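Local coordinates for probable hydrogenase nickel incorporation protein hypB (Methanocaldococcus jannaschii, PDB 2HF9) that binds GTP as a homodimer, probably hydrolyses it slowly, and probably helps insert nickel into [NiFe] hydrogenases during their maturation, at residues A[22-26]-A[102-106]; A[169-175]-A[200-206]. One frame throughout, in Å; residues are numbered along the deposited sequence.

Interaction 1 (A[22-26]-A[102-106]); sequences NKRLA and LDAHL. With ZN (zinc ion), chain D.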
ATOM      1  N   ASN A  22      -8.633   1.062  22.348  1.00 25.89           N
ATOM      2  CA  ASN A  22      -7.335   0.624  21.836  1.00 24.86           C
ATOM      3  C   ASN A  22      -6.172   1.169  22.662  1.00 24.41           C
ATOM      4  O   ASN A  22      -5.245   0.428  22.993  1.00 24.00           O
ATOM      5  CB  ASN A  22      -7.161   1.014  20.365  1.00 24.63           C
ATOM      6  CG  ASN A  22      -5.865   0.479  19.772  1.00 24.06           C
ATOM      7  OD1 ASN A  22      -5.747  -0.712  19.482  1.00 22.89           O
ATOM      8  ND2 ASN A  22      -4.886   1.361  19.595  1.00 23.08           N
ATOM      9  N   LYS A  23      -6.236   2.459  22.994  1.00 24.06           N
ATOM     10  CA  LYS A  23      -5.191   3.129  23.780  1.00 24.01           C
ATOM     11  C   LYS A  23      -5.018   2.492  25.160  1.00 23.43           C
ATOM     12  O   LYS A  23      -3.888   2.297  25.614  1.00 23.39           O
ATOM     13  CB  LYS A  23      -5.469   4.641  23.886  1.00 24.27           C
ATOM     14  CG  LYS A  23      -4.517   5.445  24.798  1.00 25.42           C
ATOM     15  CD  LYS A  23      -3.025   5.298  24.448  1.00 27.48           C
ATOM     16  CE  LYS A  23      -2.599   6.146  23.256  1.00 28.68           C
ATOM     17  NZ  LYS A  23      -2.831   5.466  21.947  1.00 29.09           N
ATOM     18  N   ARG A  24      -6.133   2.159  25.811  1.00 22.90           N
ATOM     19  CA  ARG A  24      -6.109   1.440  27.089  1.00 22.37           C
ATOM     20  C   ARG A  24      -5.352   0.119  26.961  1.00 21.43           C
ATOM     21  O   ARG A  24      -4.522  -0.214  27.809  1.00 21.13           O
ATOM     22  CB  ARG A  24      -7.529   1.163  27.602  1.00 22.52           C
ATOM     23  CG  ARG A  24      -8.341   2.395  27.998  1.00 23.26           C
ATOM     24  CD  ARG A  24      -9.545   2.026  28.875  1.00 23.37           C
ATOM     25  NE  ARG A  24     -10.335   0.915  28.336  1.00 26.23           N
ATOM     26  CZ  ARG A  24     -11.462   1.048  27.637  1.00 26.81           C
ATOM     27  NH1 ARG A  24     -11.959   2.252  27.374  1.00 27.62           N
ATOM     28  NH2 ARG A  24     -12.097  -0.029  27.197  1.00 26.58           N
ATOM     29  N   LEU A  25      -5.640  -0.624  25.893  1.00 20.33           N
ATOM     30  CA  LEU A  25      -5.020  -1.925  25.669  1.00 19.34           C
ATOM     31  C   LEU A  25      -3.550  -1.790  25.283  1.00 18.77           C
ATOM     32  O   LEU A  25      -2.727  -2.621  25.664  1.00 18.25           O
ATOM     33  CB  LEU A  25      -5.795  -2.724  24.616  1.00 19.35           C
ATOM     34  CG  LEU A  25      -7.223  -3.137  24.989  1.00 19.08           C
ATOM     35  CD1 LEU A  25      -7.807  -4.039  23.920  1.00 18.57           C
ATOM     36  CD2 LEU A  25      -7.276  -3.828  26.351  1.00 19.19           C
ATOM     37  N   ALA A  26      -3.236  -0.734  24.532  1.00 18.36           N
ATOM     38  CA  ALA A  26      -1.858  -0.415  24.158  1.00 18.15           C
ATOM     39  C   ALA A  26      -0.992  -0.128  25.383  1.00 18.08           C
ATOM     40  O   ALA A  26       0.138  -0.608  25.478  1.00 18.05           O
ATOM     41  CB  ALA A  26      -1.829   0.763  23.199  1.00 18.11           C
ATOM     42  N   LEU A 102      -3.187  -3.786  12.277  1.00 17.12           N
ATOM     43  CA  LEU A 102      -3.227  -4.524  13.535  1.00 16.63           C
ATOM     44  C   LEU A 102      -3.749  -3.577  14.612  1.00 16.34           C
ATOM     45  O   LEU A 102      -3.710  -2.360  14.435  1.00 16.70           O
ATOM     46  CB  LEU A 102      -1.830  -5.027  13.921  1.00 16.35           C
ATOM     47  CG  LEU A 102      -1.182  -6.150  13.107  1.00 15.84           C
ATOM     48  CD1 LEU A 102       0.258  -6.324  13.546  1.00 16.22           C
ATOM     49  CD2 LEU A 102      -1.936  -7.454  13.259  1.00 15.55           C
ATOM     50  N   ASP A 103      -4.238  -4.128  15.720  1.00 16.13           N
ATOM     51  CA  ASP A 103      -4.618  -3.308  16.875  1.00 15.91           C
ATOM     52  C   ASP A 103      -4.021  -3.869  18.171  1.00 15.62           C
ATOM     53  O   ASP A 103      -3.480  -4.972  18.176  1.00 15.51           O
ATOM     54  CB  ASP A 103      -6.147  -3.114  16.953  1.00 16.11           C
ATOM     55  CG  ASP A 103      -6.911  -4.404  17.255  1.00 16.97           C
ATOM     56  OD1 ASP A 103      -6.302  -5.403  17.678  1.00 16.99           O
ATOM     57  OD2 ASP A 103      -8.150  -4.406  17.078  1.00 18.71           O
ATOM     58  N   ALA A 104      -4.102  -3.105  19.258  1.00 15.52           N
ATOM     59  CA  ALA A 104      -3.531  -3.529  20.542  1.00 15.55           C
ATOM     60  C   ALA A 104      -4.172  -4.808  21.089  1.00 15.70           C
ATOM     61  O   ALA A 104      -3.505  -5.612  21.745  1.00 15.65           O
ATOM     62  CB  ALA A 104      -3.631  -2.411  21.561  1.00 15.47           C
ATOM     63  N   HIS A 105      -5.462  -4.989  20.810  1.00 15.54           N
ATOM     64  CA  HIS A 105      -6.206  -6.155  21.263  1.00 15.57           C
ATOM     65  C   HIS A 105      -5.619  -7.455  20.715  1.00 15.44           C
ATOM     66  O   HIS A 105      -5.285  -8.365  21.481  1.00 15.19           O
ATOM     67  CB  HIS A 105      -7.689  -6.022  20.888  1.00 15.57           C
ATOM     68  CG  HIS A 105      -8.522  -7.196  21.294  1.00 16.26           C
ATOM     69  ND1 HIS A 105      -9.341  -7.868  20.412  1.00 16.89           N
ATOM     70  CD2 HIS A 105      -8.649  -7.828  22.484  1.00 16.22           C
ATOM     71  CE1 HIS A 105      -9.945  -8.859  21.045  1.00 17.89           C
ATOM     72  NE2 HIS A 105      -9.543  -8.856  22.304  1.00 17.05           N
ATOM     73  N   LEU A 106      -5.486  -7.529  19.393  1.00 15.25           N
ATOM     74  CA  LEU A 106      -4.933  -8.712  18.746  1.00 15.46           C
ATOM     75  C   LEU A 106      -3.470  -8.933  19.145  1.00 15.05           C
ATOM     76  O   LEU A 106      -3.060 -10.071  19.397  1.00 14.80           O
ATOM     77  CB  LEU A 106      -5.107  -8.638  17.221  1.00 15.64           C
ATOM     78  CG  LEU A 106      -6.293  -9.388  16.583  1.00 16.56           C
ATOM     79  CD1 LEU A 106      -7.636  -9.074  17.243  1.00 17.94           C
ATOM     80  CD2 LEU A 106      -6.363  -9.098  15.086  1.00 16.60           C
TER
HETATM   81 ZN    ZN D 302      -9.627 -10.058  23.720  0.50 14.15          ZN
HETATM   82  O   HOH W   1      -7.301  -2.693  20.388  1.00 18.16           O
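Asn22 turns the carboxamide oxygen of its flat side chain to the start of helix 104-111, while the imidazole of His105 has Leu25 CD1 approaching it obliquely, zinc on NE2 at 1.9 Å, and the ring of His109 set steeply against it. Ala104 N donates to Asn22 OD1 at 2.9 Å, the donor lying 16° off the carbonyl plane. Asn22 CG stands anti to the backbone N (chi1 -176°), which carries the amide over to helix 104-111, and ND2 gives a hydrogen bond to Asp137 O. A water donates to Asn22 OD1 at 2.7 Å and accepts from His105 N at 3.0 Å. Asp103, the N-cap, takes Leu106 N on its OD1 at 2.9 Å, so the amides of Ala104, His105 and Leu106 all have acceptors. Alanine suits position 104 because its small CB can settle 3.4 Å from Ala26 N and 3.8 Å from Leu25 CB. Leu25 lies side by side with His105, its CD1 3.6 Å from His105 CB. A leucine in place of Asn22 would probably leave Ala104 N and the bridging water without their acceptor and Asp137 O without its donor. Polar bonds and close packing together steady the first turn of helix 104-111, and so probably the backbone that carries His105; His109 follows one turn on, the ordinary spacing for two helix histidines sharing one zinc.

Interaction 2 (A[169-175]-A[200-206]); sequences IVINKID and VVLLSLK. With GSP (5'-guanosine-diphosphate-monothiophosphate), chain E.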
ATOM      1  N   ILE A 169      11.760   6.970  10.219  1.00  7.94           N
ATOM      2  CA  ILE A 169      11.297   6.883   8.843  1.00  7.62           C
ATOM      3  C   ILE A 169      12.436   6.327   7.986  1.00  7.50           C
ATOM      4  O   ILE A 169      13.527   6.909   7.907  1.00  7.30           O
ATOM      5  CB  ILE A 169      10.786   8.242   8.320  1.00  7.78           C
ATOM      6  CG1 ILE A 169       9.553   8.678   9.126  1.00  7.88           C
ATOM      7  CG2 ILE A 169      10.441   8.151   6.835  1.00  7.26           C
ATOM      8  CD1 ILE A 169       9.202  10.156   9.039  1.00  8.69           C
ATOM      9  N   VAL A 170      12.176   5.174   7.382  1.00  7.03           N
ATOM     10  CA  VAL A 170      13.142   4.497   6.524  1.00  6.82           C
ATOM     11  C   VAL A 170      12.739   4.675   5.063  1.00  6.91           C
ATOM     12  O   VAL A 170      11.642   4.282   4.653  1.00  6.89           O
ATOM     13  CB  VAL A 170      13.246   2.987   6.871  1.00  6.64           C
ATOM     14  CG1 VAL A 170      14.209   2.274   5.932  1.00  6.64           C
ATOM     15  CG2 VAL A 170      13.689   2.808   8.320  1.00  6.53           C
ATOM     16  N   ILE A 171      13.621   5.311   4.299  1.00  6.85           N
ATOM     17  CA  ILE A 171      13.459   5.438   2.860  1.00  6.79           C
ATOM     18  C   ILE A 171      14.329   4.347   2.249  1.00  6.52           C
ATOM     19  O   ILE A 171      15.557   4.492   2.128  1.00  6.36           O
ATOM     20  CB  ILE A 171      13.840   6.855   2.360  1.00  6.80           C
ATOM     21  CG1 ILE A 171      12.964   7.911   3.052  1.00  7.62           C
ATOM     22  CG2 ILE A 171      13.694   6.956   0.841  1.00  7.34           C
ATOM     23  CD1 ILE A 171      13.583   9.302   3.131  1.00  7.48           C
ATOM     24  N   ASN A 172      13.679   3.236   1.914  1.00  6.36           N
ATOM     25  CA  ASN A 172      14.350   2.022   1.474  1.00  6.35           C
ATOM     26  C   ASN A 172      14.472   1.969  -0.055  1.00  6.69           C
ATOM     27  O   ASN A 172      13.885   2.799  -0.762  1.00  6.48           O
ATOM     28  CB  ASN A 172      13.602   0.787   2.020  1.00  6.34           C
ATOM     29  CG  ASN A 172      14.369  -0.513   1.827  1.00  6.54           C
ATOM     30  OD1 ASN A 172      13.772  -1.559   1.531  1.00  8.32           O
ATOM     31  ND2 ASN A 172      15.686  -0.463   1.987  1.00  5.12           N
ATOM     32  N   LYS A 173      15.242   0.996  -0.544  1.00  6.88           N
ATOM     33  CA  LYS A 173      15.478   0.769  -1.980  1.00  7.42           C
ATOM     34  C   LYS A 173      16.157   1.960  -2.659  1.00  7.86           C
ATOM     35  O   LYS A 173      15.846   2.280  -3.807  1.00  8.09           O
ATOM     36  CB  LYS A 173      14.178   0.394  -2.719  1.00  7.24           C
ATOM     37  CG  LYS A 173      13.462  -0.837  -2.172  1.00  7.33           C
ATOM     38  CD  LYS A 173      12.243  -1.195  -3.017  1.00  7.49           C
ATOM     39  CE  LYS A 173      11.315  -2.125  -2.258  1.00  8.44           C
ATOM     40  NZ  LYS A 173       9.908  -2.011  -2.771  1.00 10.25           N
ATOM     41  N   ILE A 174      17.093   2.602  -1.963  1.00  8.40           N
ATOM     42  CA  ILE A 174      17.793   3.755  -2.545  1.00  8.94           C
ATOM     43  C   ILE A 174      18.613   3.364  -3.777  1.00  9.50           C
ATOM     44  O   ILE A 174      18.919   4.209  -4.620  1.00  9.31           O
ATOM     45  CB  ILE A 174      18.658   4.545  -1.511  1.00  9.02           C
ATOM     46  CG1 ILE A 174      19.787   3.675  -0.930  1.00  8.80           C
ATOM     47  CG2 ILE A 174      17.757   5.178  -0.435  1.00  8.47           C
ATOM     48  CD1 ILE A 174      20.816   4.452  -0.095  1.00  9.24           C
ATOM     49  N   ASP A 175      18.929   2.073  -3.886  1.00  9.76           N
ATOM     50  CA  ASP A 175      19.625   1.538  -5.054  1.00 10.60           C
ATOM     51  C   ASP A 175      18.784   1.589  -6.338  1.00 11.05           C
ATOM     52  O   ASP A 175      19.321   1.459  -7.438  1.00 11.32           O
ATOM     53  CB  ASP A 175      20.139   0.118  -4.777  1.00 10.30           C
ATOM     54  CG  ASP A 175      19.026  -0.860  -4.427  1.00 10.76           C
ATOM     55  OD1 ASP A 175      18.451  -0.762  -3.317  1.00 10.57           O
ATOM     56  OD2 ASP A 175      18.736  -1.742  -5.260  1.00 10.94           O
ATOM     57  N   VAL A 200      15.477   9.877  10.381  1.00  9.91           N
ATOM     58  CA  VAL A 200      15.253   9.583   8.968  1.00  9.36           C
ATOM     59  C   VAL A 200      16.495   8.904   8.392  1.00  9.13           C
ATOM     60  O   VAL A 200      17.591   9.456   8.438  1.00  9.03           O
ATOM     61  CB  VAL A 200      14.883  10.859   8.155  1.00  9.25           C
ATOM     62  CG1 VAL A 200      14.635  10.510   6.693  1.00  9.52           C
ATOM     63  CG2 VAL A 200      13.650  11.544   8.744  1.00  8.89           C
ATOM     64  N   VAL A 201      16.312   7.699   7.860  1.00  8.66           N
ATOM     65  CA  VAL A 201      17.423   6.897   7.354  1.00  8.30           C
ATOM     66  C   VAL A 201      17.211   6.536   5.882  1.00  7.97           C
ATOM     67  O   VAL A 201      16.148   6.047   5.498  1.00  7.61           O
ATOM     68  CB  VAL A 201      17.629   5.615   8.217  1.00  8.55           C
ATOM     69  CG1 VAL A 201      18.680   4.681   7.606  1.00  8.36           C
ATOM     70  CG2 VAL A 201      18.010   5.979   9.649  1.00  8.61           C
ATOM     71  N   LEU A 202      18.228   6.806   5.067  1.00  7.81           N
ATOM     72  CA  LEU A 202      18.255   6.352   3.682  1.00  7.59           C
ATOM     73  C   LEU A 202      18.883   4.963   3.653  1.00  7.54           C
ATOM     74  O   LEU A 202      19.992   4.756   4.158  1.00  7.47           O
ATOM     75  CB  LEU A 202      19.028   7.335   2.791  1.00  7.77           C
ATOM     76  CG  LEU A 202      18.397   8.726   2.620  1.00  8.40           C
ATOM     77  CD1 LEU A 202      19.390   9.700   1.984  1.00  8.71           C
ATOM     78  CD2 LEU A 202      17.112   8.654   1.794  1.00  9.65           C
ATOM     79  N   LEU A 203      18.159   4.010   3.080  1.00  7.10           N
ATOM     80  CA  LEU A 203      18.540   2.606   3.184  1.00  7.06           C
ATOM     81  C   LEU A 203      18.472   1.861   1.862  1.00  6.97           C
ATOM     82  O   LEU A 203      17.583   2.094   1.041  1.00  6.85           O
ATOM     83  CB  LEU A 203      17.648   1.896   4.221  1.00  6.93           C
ATOM     84  CG  LEU A 203      17.887   0.401   4.501  1.00  6.75           C
ATOM     85  CD1 LEU A 203      19.240   0.161   5.153  1.00  7.29           C
ATOM     86  CD2 LEU A 203      16.771  -0.195   5.348  1.00  7.16           C
ATOM     87  N   SER A 204      19.425   0.954   1.666  1.00  6.94           N
ATOM     88  CA  SER A 204      19.277  -0.106   0.688  1.00  6.95           C
ATOM     89  C   SER A 204      19.546  -1.429   1.386  1.00  7.15           C
ATOM     90  O   SER A 204      20.639  -1.643   1.911  1.00  6.56           O
ATOM     91  CB  SER A 204      20.248   0.059  -0.479  1.00  7.00           C
ATOM     92  OG  SER A 204      20.195  -1.087  -1.316  1.00  7.26           O
ATOM     93  N   LEU A 205      18.546  -2.305   1.399  1.00  7.12           N
ATOM     94  CA  LEU A 205      18.719  -3.647   1.947  1.00  7.92           C
ATOM     95  C   LEU A 205      19.412  -4.589   0.962  1.00  8.32           C
ATOM     96  O   LEU A 205      19.677  -5.748   1.288  1.00  8.87           O
ATOM     97  CB  LEU A 205      17.376  -4.217   2.414  1.00  7.70           C
ATOM     98  CG  LEU A 205      16.834  -3.551   3.687  1.00  7.55           C
ATOM     99  CD1 LEU A 205      15.364  -3.866   3.889  1.00  8.91           C
ATOM    100  CD2 LEU A 205      17.666  -3.945   4.927  1.00  7.54           C
ATOM    101  N   LYS A 206      19.690  -4.086  -0.241  1.00  8.61           N
ATOM    102  CA  LYS A 206      20.475  -4.820  -1.237  1.00  8.96           C
ATOM    103  C   LYS A 206      21.975  -4.567  -1.027  1.00  9.18           C
ATOM    104  O   LYS A 206      22.745  -5.510  -0.877  1.00  9.45           O
ATOM    105  CB  LYS A 206      20.038  -4.435  -2.655  1.00  9.06           C
ATOM    106  CG  LYS A 206      20.715  -5.212  -3.778  1.00 10.31           C
ATOM    107  CD  LYS A 206      20.031  -4.901  -5.110  1.00 12.63           C
ATOM    108  CE  LYS A 206      20.440  -5.866  -6.213  1.00 14.42           C
ATOM    109  NZ  LYS A 206      19.580  -5.666  -7.419  1.00 13.81           N
TER
HETATM  110  PG  GSP E 300       4.661  -6.989   2.451  1.00 11.07           P
HETATM  111  O3B GSP E 300       6.072  -6.490   1.860  1.00  9.62           O
HETATM  112  S1G GSP E 300       3.577  -5.655   2.571  1.00 14.64           S
HETATM  113  O2G GSP E 300       4.126  -8.030   1.450  1.00 11.12           O
HETATM  114  O3G GSP E 300       4.895  -7.653   3.819  1.00 11.07           O
HETATM  115  PB  GSP E 300       7.343  -6.058   2.755  1.00  7.54           P
HETATM  116  O1B GSP E 300       7.236  -4.617   3.061  1.00  6.95           O
HETATM  117  O2B GSP E 300       7.526  -6.892   3.958  1.00  6.70           O
HETATM  118  PA  GSP E 300       9.585  -7.380   1.451  1.00  8.40           P
HETATM  119  O1A GSP E 300      10.571  -7.487   2.553  1.00  7.61           O
HETATM  120  O2A GSP E 300       8.884  -8.666   1.208  1.00  7.27           O
HETATM  121  O3A GSP E 300       8.547  -6.172   1.685  1.00  7.92           O
HETATM  122  O5' GSP E 300      10.346  -6.839   0.149  1.00  8.66           O
HETATM  123  C5' GSP E 300       9.649  -6.595  -1.057  1.00  9.19           C
HETATM  124  C4' GSP E 300      10.589  -6.777  -2.244  1.00  9.10           C
HETATM  125  O4' GSP E 300      11.536  -5.723  -2.298  1.00  8.82           O
HETATM  126  C3' GSP E 300      11.390  -8.067  -2.187  1.00  9.46           C
HETATM  127  O3' GSP E 300      11.449  -8.545  -3.512  1.00 10.23           O
HETATM  128  C2' GSP E 300      12.763  -7.634  -1.723  1.00  9.52           C
HETATM  129  O2' GSP E 300      13.782  -8.448  -2.240  1.00 11.22           O
HETATM  130  C1' GSP E 300      12.859  -6.235  -2.298  1.00  8.75           C
HETATM  131  N9  GSP E 300      13.677  -5.265  -1.550  1.00  8.24           N
HETATM  132  C8  GSP E 300      13.543  -4.866  -0.243  1.00  8.37           C
HETATM  133  N7  GSP E 300      14.473  -3.916  -0.001  1.00  8.78           N
HETATM  134  C5  GSP E 300      15.181  -3.694  -1.133  1.00  8.34           C
HETATM  135  C6  GSP E 300      16.234  -2.833  -1.441  1.00  8.74           C
HETATM  136  O6  GSP E 300      16.691  -2.078  -0.585  1.00  7.63           O
HETATM  137  N1  GSP E 300      16.754  -2.832  -2.724  1.00  8.29           N
HETATM  138  C2  GSP E 300      16.238  -3.683  -3.688  1.00  8.22           C
HETATM  139  N2  GSP E 300      16.745  -3.683  -4.916  1.00  8.01           N
HETATM  140  N3  GSP E 300      15.191  -4.532  -3.379  1.00  8.10           N
HETATM  141  C4  GSP E 300      14.676  -4.530  -2.119  1.00  8.28           C
HETATM  142  O   HOH W   2      20.120  -2.551  -7.467  1.00 13.32           O
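The guanine-recognition site of a P-loop GTPase is built here at the ends of two neighbouring parallel strands: Asn172, Lys173, Ile174 and Asp175 form the NKxD motif, and Ser204, Leu205 and Lys206 the G5 loop. Upstream, strands 169-172 and 200-202 run at 15° to each other. Val201 N donates to Ile169 O at 2.9 Å and Leu203 N to Ile171 O at 2.8 Å, and the pairing carries past the strand ends through Ile174 N to Leu203 O at 3.1 Å. Beta-branched and leucine side chains line both faces: Ile171 lies alongside Leu202 beneath helix 184-194, while on the face that carries Val170 and Val201 the Val170 side chain crosses that of Leu203, CG1 against CD2. Beyond the strands the contact becomes polar. Asp175, its CG between backbone N and carbonyl carbon (chi1 60°), offers both oxygens to the base: OD1 takes guanine N1 at 2.7 Å and OD2 takes N2 at 2.8 Å. Ser204 OG also donates to Asp175 OD1, at 2.7 Å and from 55° out of the carboxylate plane, which probably fixes the carboxylate's rotation; OG accepts from Lys206 N in an ST turn. Leu205 N reads guanine O6 at 2.7 Å, a carbonyl that adenine lacks. The aliphatic part of Lys173 crosses one face of the base, CG 3.5 Å from guanine C5, and that of Lys206 passes on the other side of the base plane, offset to the N1/N2 edge; long methylene chains suit both places. Their amino groups reach the second subunit, at Thr150 and Ala179 respectively. A carboxylate for N1 and N2, a backbone amide for O6 and the aliphatic chain of the NKxD lysine over the base are the classic signature of guanine specificity in GTP-binding proteins.

In the fold
The two contacts lie on opposite sides of the chain's centre, with centres 29 Å apart and nearest atoms about 17 Å apart, so neither touches the other. Interaction 1 joins helix 18-35 to the metal-binding helix 104-111, whereas interaction 2 joins the last two strands of the parallel sheet and holds the base of the nucleotide. The magnesium ion sits about 10 Å from the side chain of Leu205, toward the phosphates. Dimer contacts also divide them: the second subunit reaches residues of interaction 2 but none of interaction 1. Any coupling of GTP to metal handling would probably be indirect, passing through the rest of the G-domain, since the contacts do not touch.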